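Local structure of centrosomal protein of 104 kDa (Homo sapiens, 5LPH) at residues A[26-40]-A[49-62]. The protein is required for ciliogenesis and for the structural integrity of the ciliary tip, and is represented here by its tubulin-binding TOG domain, built of HEAT repeats. Numbering follows the deposited sequence.
Sequences LGEPEPLTEKALREA and ETLVAEAYCKTWSY
Tyr56 reaches from the end of helix 49-56 to helix 34-39, where its OH donates to Glu39 OE2 at 2.7 Å. The carboxylate oxygen lies at the ring edge, near its plane, and is met on its anti side, 25° out of the carboxylate plane. Glu39 gets there with CG anti to the backbone N (chi1 -169°) and an extended chain. Ala36 CB comes to 3.5 Å from the ring atom Tyr56 CE2, while Leu32 CD2 packs against Tyr56 CB (3.5 Å) and the adjoining ring atom CG, the two side chains crossing at about a right angle. The other branch of Leu32, CD1, lies 4.1 Å from Val52 CG1, which also touches Ala40 CB. With an alanine at Tyr56, Glu39 OE2 is likely to lose its hydroxyl donor, and a gap would probably open beside Leu32 and Ala36.

At the far end, Tyr62 OH donates to Gly27 O (2.6 Å, C=O...donor angle 151°), and Pro29 CG lies 3.8 Å from Tyr62 CD2. Between these ends Glu30, bent at chi2, accepts a hydrogen bond from Lys58 N on the syn side of OE2 (2.9 Å), the donor standing well out of the carboxylate plane. A water donates to both Glu30 O and Ala53 O, bridging the two backbones.

In the second shell, Thr33 caps helix 34-39 by accepting from Ala36 N, and Thr59 CG2 sits over the centre of one face of the Tyr62 ring. Phe95 of helix 83-100 packs on Tyr56 and Ala40, Arg99 makes a cation-pi contact with Tyr56, and Ile44 touches Leu32 and Val52.

Residues 26-33, an extended chain, and helix 34-39 are thus held against helix 49-56 and the start of helix 60-76, at one end of the HEAT-repeat array. Two of the three acceptors are carboxylate oxygens, the third a backbone O; Lys58 NZ, 5.0 Å from Glu30 OE2, is too far for a salt bridge but would probably add weak electrostatic attraction.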
# COMPACT_ATOMS: atom_id res chain seq x y z
N LEU A 26 -32.57 -15.17 6.92
CA LEU A 26 -31.40 -15.80 6.25
C LEU A 26 -31.76 -16.37 4.87
O LEU A 26 -31.76 -17.59 4.65
CB LEU A 26 -30.78 -16.89 7.15
CG LEU A 26 -30.23 -16.43 8.50
CD1 LEU A 26 -29.99 -17.61 9.43
CD2 LEU A 26 -28.95 -15.62 8.32
N GLY A 27 -32.08 -15.47 3.94
CA GLY A 27 -32.24 -15.82 2.52
C GLY A 27 -30.87 -15.96 1.89
O GLY A 27 -29.88 -15.45 2.42
N GLU A 28 -30.81 -16.66 0.76
CA GLU A 28 -29.55 -16.87 0.04
C GLU A 28 -29.03 -15.56 -0.61
O GLU A 28 -29.80 -14.63 -0.81
CB GLU A 28 -29.71 -17.96 -1.03
CG GLU A 28 -30.59 -17.58 -2.23
CD GLU A 28 -30.81 -18.73 -3.21
OE1 GLU A 28 -29.90 -19.57 -3.40
OE2 GLU A 28 -31.91 -18.77 -3.81
N PRO A 29 -27.72 -15.50 -0.92
CA PRO A 29 -27.16 -14.38 -1.70
C PRO A 29 -27.81 -14.23 -3.07
O PRO A 29 -28.17 -15.24 -3.68
CB PRO A 29 -25.69 -14.76 -1.87
CG PRO A 29 -25.40 -15.66 -0.73
CD PRO A 29 -26.66 -16.43 -0.48
N GLU A 30 -27.95 -13.00 -3.55
CA GLU A 30 -28.50 -12.76 -4.89
C GLU A 30 -27.52 -13.27 -5.96
O GLU A 30 -26.35 -13.49 -5.66
CB GLU A 30 -28.88 -11.28 -5.09
CG GLU A 30 -27.73 -10.28 -5.14
CD GLU A 30 -27.46 -9.58 -3.82
OE1 GLU A 30 -27.89 -10.07 -2.75
OE2 GLU A 30 -26.79 -8.53 -3.85
N PRO A 31 -28.00 -13.48 -7.20
CA PRO A 31 -27.07 -14.02 -8.19
C PRO A 31 -26.07 -12.97 -8.65
O PRO A 31 -26.30 -11.76 -8.52
CB PRO A 31 -27.99 -14.44 -9.34
CG PRO A 31 -29.12 -13.48 -9.27
CD PRO A 31 -29.30 -13.13 -7.82
N LEU A 32 -24.95 -13.45 -9.18
CA LEU A 32 -23.93 -12.59 -9.78
C LEU A 32 -24.50 -11.94 -11.04
O LEU A 32 -25.21 -12.59 -11.80
CB LEU A 32 -22.68 -13.42 -10.12
CG LEU A 32 -21.93 -13.99 -8.91
CD1 LEU A 32 -21.05 -15.16 -9.31
CD2 LEU A 32 -21.11 -12.91 -8.23
N THR A 33 -24.18 -10.67 -11.24
CA THR A 33 -24.54 -9.97 -12.48
C THR A 33 -23.71 -10.53 -13.63
O THR A 33 -22.72 -11.22 -13.39
CB THR A 33 -24.27 -8.45 -12.38
OG1 THR A 33 -22.88 -8.23 -12.09
CG2 THR A 33 -25.14 -7.81 -11.30
N GLU A 34 -24.11 -10.22 -14.86
CA GLU A 34 -23.37 -10.66 -16.04
C GLU A 34 -21.93 -10.12 -16.04
O GLU A 34 -20.99 -10.85 -16.36
CB GLU A 34 -24.10 -10.27 -17.33
CG GLU A 34 -23.53 -10.88 -18.61
CD GLU A 34 -23.45 -12.40 -18.58
OE1 GLU A 34 -24.40 -13.05 -18.08
OE2 GLU A 34 -22.43 -12.96 -19.04
N LYS A 35 -21.77 -8.85 -15.66
CA LYS A 35 -20.45 -8.21 -15.53
C LYS A 35 -19.55 -8.89 -14.50
O LYS A 35 -18.37 -9.15 -14.77
CB LYS A 35 -20.61 -6.73 -15.17
CG LYS A 35 -19.31 -5.98 -14.94
CD LYS A 35 -19.48 -4.47 -15.18
CE LYS A 35 -19.22 -4.11 -16.62
NZ LYS A 35 -19.43 -2.67 -16.91
N ALA A 36 -20.11 -9.17 -13.32
CA ALA A 36 -19.38 -9.84 -12.24
C ALA A 36 -18.96 -11.27 -12.60
O ALA A 36 -17.89 -11.74 -12.21
CB ALA A 36 -20.23 -9.86 -10.98
N LEU A 37 -19.83 -11.93 -13.36
CA LEU A 37 -19.61 -13.30 -13.82
C LEU A 37 -18.36 -13.41 -14.69
O LEU A 37 -17.54 -14.32 -14.50
CB LEU A 37 -20.84 -13.77 -14.60
CG LEU A 37 -21.38 -15.19 -14.49
CD1 LEU A 37 -21.30 -15.75 -13.07
CD2 LEU A 37 -22.82 -15.18 -14.99
N ARG A 38 -18.20 -12.48 -15.63
CA ARG A 38 -17.03 -12.46 -16.53
C ARG A 38 -15.77 -12.00 -15.79
O ARG A 38 -14.68 -12.56 -16.00
CB ARG A 38 -17.29 -11.56 -17.75
CG ARG A 38 -18.54 -11.93 -18.57
CD ARG A 38 -18.49 -13.32 -19.20
NE ARG A 38 -19.83 -13.90 -19.37
CZ ARG A 38 -20.08 -15.13 -19.83
NH1 ARG A 38 -19.10 -15.95 -20.19
NH2 ARG A 38 -21.35 -15.54 -19.93
N GLU A 39 -15.94 -11.01 -14.93
CA GLU A 39 -14.88 -10.49 -14.06
C GLU A 39 -14.31 -11.57 -13.13
O GLU A 39 -13.09 -11.73 -13.03
CB GLU A 39 -15.47 -9.33 -13.23
CG GLU A 39 -14.49 -8.48 -12.44
CD GLU A 39 -15.21 -7.40 -11.64
OE1 GLU A 39 -15.03 -6.21 -11.95
OE2 GLU A 39 -15.99 -7.74 -10.72
N ALA A 40 -15.20 -12.32 -12.47
CA ALA A 40 -14.81 -13.35 -11.49
C ALA A 40 -14.79 -14.78 -12.06
O ALA A 40 -14.78 -15.75 -11.30
CB ALA A 40 -15.75 -13.29 -10.30
N GLU A 49 -18.97 -21.29 -7.09
CA GLU A 49 -19.90 -20.19 -7.31
C GLU A 49 -20.52 -19.65 -6.01
O GLU A 49 -20.74 -18.46 -5.91
CB GLU A 49 -21.02 -20.60 -8.26
CG GLU A 49 -21.88 -19.44 -8.73
CD GLU A 49 -22.87 -19.83 -9.81
OE1 GLU A 49 -23.18 -18.98 -10.67
OE2 GLU A 49 -23.34 -20.99 -9.80
N THR A 50 -20.78 -20.53 -5.05
CA THR A 50 -21.43 -20.15 -3.79
C THR A 50 -20.61 -19.10 -3.04
O THR A 50 -21.13 -18.04 -2.68
CB THR A 50 -21.65 -21.38 -2.87
OG1 THR A 50 -22.53 -22.30 -3.52
CG2 THR A 50 -22.27 -20.98 -1.52
N LEU A 51 -19.33 -19.40 -2.83
CA LEU A 51 -18.44 -18.50 -2.11
C LEU A 51 -18.25 -17.17 -2.85
O LEU A 51 -18.22 -16.11 -2.21
CB LEU A 51 -17.09 -19.18 -1.85
CG LEU A 51 -16.21 -18.56 -0.75
CD1 LEU A 51 -15.35 -19.64 -0.11
CD2 LEU A 51 -15.35 -17.42 -1.27
N VAL A 52 -18.15 -17.20 -4.18
CA VAL A 52 -17.98 -15.96 -4.95
C VAL A 52 -19.25 -15.10 -4.88
O VAL A 52 -19.16 -13.88 -4.74
CB VAL A 52 -17.58 -16.23 -6.42
CG1 VAL A 52 -17.57 -14.94 -7.24
CG2 VAL A 52 -16.21 -16.88 -6.48
N ALA A 53 -20.42 -15.73 -4.97
CA ALA A 53 -21.70 -15.04 -4.85
C ALA A 53 -21.87 -14.36 -3.49
O ALA A 53 -22.30 -13.22 -3.43
CB ALA A 53 -22.86 -16.00 -5.10
N GLU A 54 -21.53 -15.07 -2.42
CA GLU A 54 -21.46 -14.49 -1.06
C GLU A 54 -20.62 -13.21 -1.02
O GLU A 54 -21.08 -12.18 -0.52
CB GLU A 54 -20.84 -15.48 -0.07
CG GLU A 54 -21.77 -16.47 0.60
CD GLU A 54 -21.08 -17.09 1.81
OE1 GLU A 54 -20.14 -17.88 1.60
OE2 GLU A 54 -21.46 -16.76 2.96
N ALA A 55 -19.40 -13.30 -1.55
CA ALA A 55 -18.46 -12.17 -1.57
C ALA A 55 -18.94 -10.96 -2.34
O ALA A 55 -18.59 -9.84 -2.00
CB ALA A 55 -17.11 -12.63 -2.12
N TYR A 56 -19.75 -11.18 -3.38
CA TYR A 56 -20.28 -10.10 -4.24
C TYR A 56 -21.62 -9.50 -3.80
O TYR A 56 -22.01 -8.45 -4.31
CB TYR A 56 -20.43 -10.59 -5.68
CG TYR A 56 -19.22 -10.36 -6.55
CD1 TYR A 56 -18.11 -11.20 -6.47
CD2 TYR A 56 -19.18 -9.32 -7.47
CE1 TYR A 56 -17.00 -11.00 -7.26
CE2 TYR A 56 -18.07 -9.11 -8.28
CZ TYR A 56 -16.98 -9.96 -8.16
OH TYR A 56 -15.86 -9.78 -8.94
N CYS A 57 -22.33 -10.15 -2.88
CA CYS A 57 -23.72 -9.77 -2.60
C CYS A 57 -23.84 -8.55 -1.68
O CYS A 57 -22.86 -8.08 -1.10
CB CYS A 57 -24.49 -10.96 -2.04
SG CYS A 57 -24.20 -11.28 -0.30
N LYS A 58 -25.07 -8.05 -1.56
CA LYS A 58 -25.35 -6.80 -0.86
C LYS A 58 -25.48 -6.93 0.67
O LYS A 58 -25.73 -5.93 1.34
CB LYS A 58 -26.62 -6.16 -1.44
CG LYS A 58 -26.40 -5.53 -2.80
CD LYS A 58 -27.73 -5.15 -3.44
CE LYS A 58 -27.52 -4.47 -4.79
NZ LYS A 58 -28.83 -4.25 -5.47
N THR A 59 -25.31 -8.13 1.21
CA THR A 59 -25.42 -8.37 2.65
C THR A 59 -24.02 -8.49 3.25
O THR A 59 -23.32 -9.48 3.00
CB THR A 59 -26.25 -9.65 2.91
OG1 THR A 59 -27.47 -9.57 2.17
CG2 THR A 59 -26.57 -9.82 4.38
N TRP A 60 -23.63 -7.51 4.07
CA TRP A 60 -22.25 -7.44 4.55
C TRP A 60 -21.84 -8.65 5.37
O TRP A 60 -20.69 -9.07 5.29
CB TRP A 60 -21.95 -6.13 5.31
CG TRP A 60 -22.53 -6.03 6.67
CD1 TRP A 60 -23.67 -5.39 7.02
CD2 TRP A 60 -21.98 -6.58 7.87
NE1 TRP A 60 -23.88 -5.51 8.37
CE2 TRP A 60 -22.86 -6.24 8.92
CE3 TRP A 60 -20.84 -7.34 8.17
CZ2 TRP A 60 -22.63 -6.62 10.24
CZ3 TRP A 60 -20.61 -7.72 9.49
CH2 TRP A 60 -21.51 -7.36 10.51
N SER A 61 -22.76 -9.21 6.15
CA SER A 61 -22.45 -10.39 6.97
C SER A 61 -22.15 -11.63 6.12
O SER A 61 -21.42 -12.52 6.57
CB SER A 61 -23.57 -10.68 7.97
OG SER A 61 -24.83 -10.82 7.33
N TYR A 62 -22.70 -11.69 4.90
CA TYR A 62 -22.32 -12.72 3.94
C TYR A 62 -20.97 -12.43 3.31
O TYR A 62 -20.18 -13.35 3.13
CB TYR A 62 -23.39 -12.90 2.84
CG TYR A 62 -24.74 -13.44 3.30
CD1 TYR A 62 -24.94 -13.92 4.61
CD2 TYR A 62 -25.81 -13.48 2.41
CE1 TYR A 62 -26.17 -14.40 5.02
CE2 TYR A 62 -27.05 -13.97 2.81
CZ TYR A 62 -27.23 -14.43 4.11
OH TYR A 62 -28.44 -14.91 4.54
O HOH W 1 -24.08 -11.94 -5.12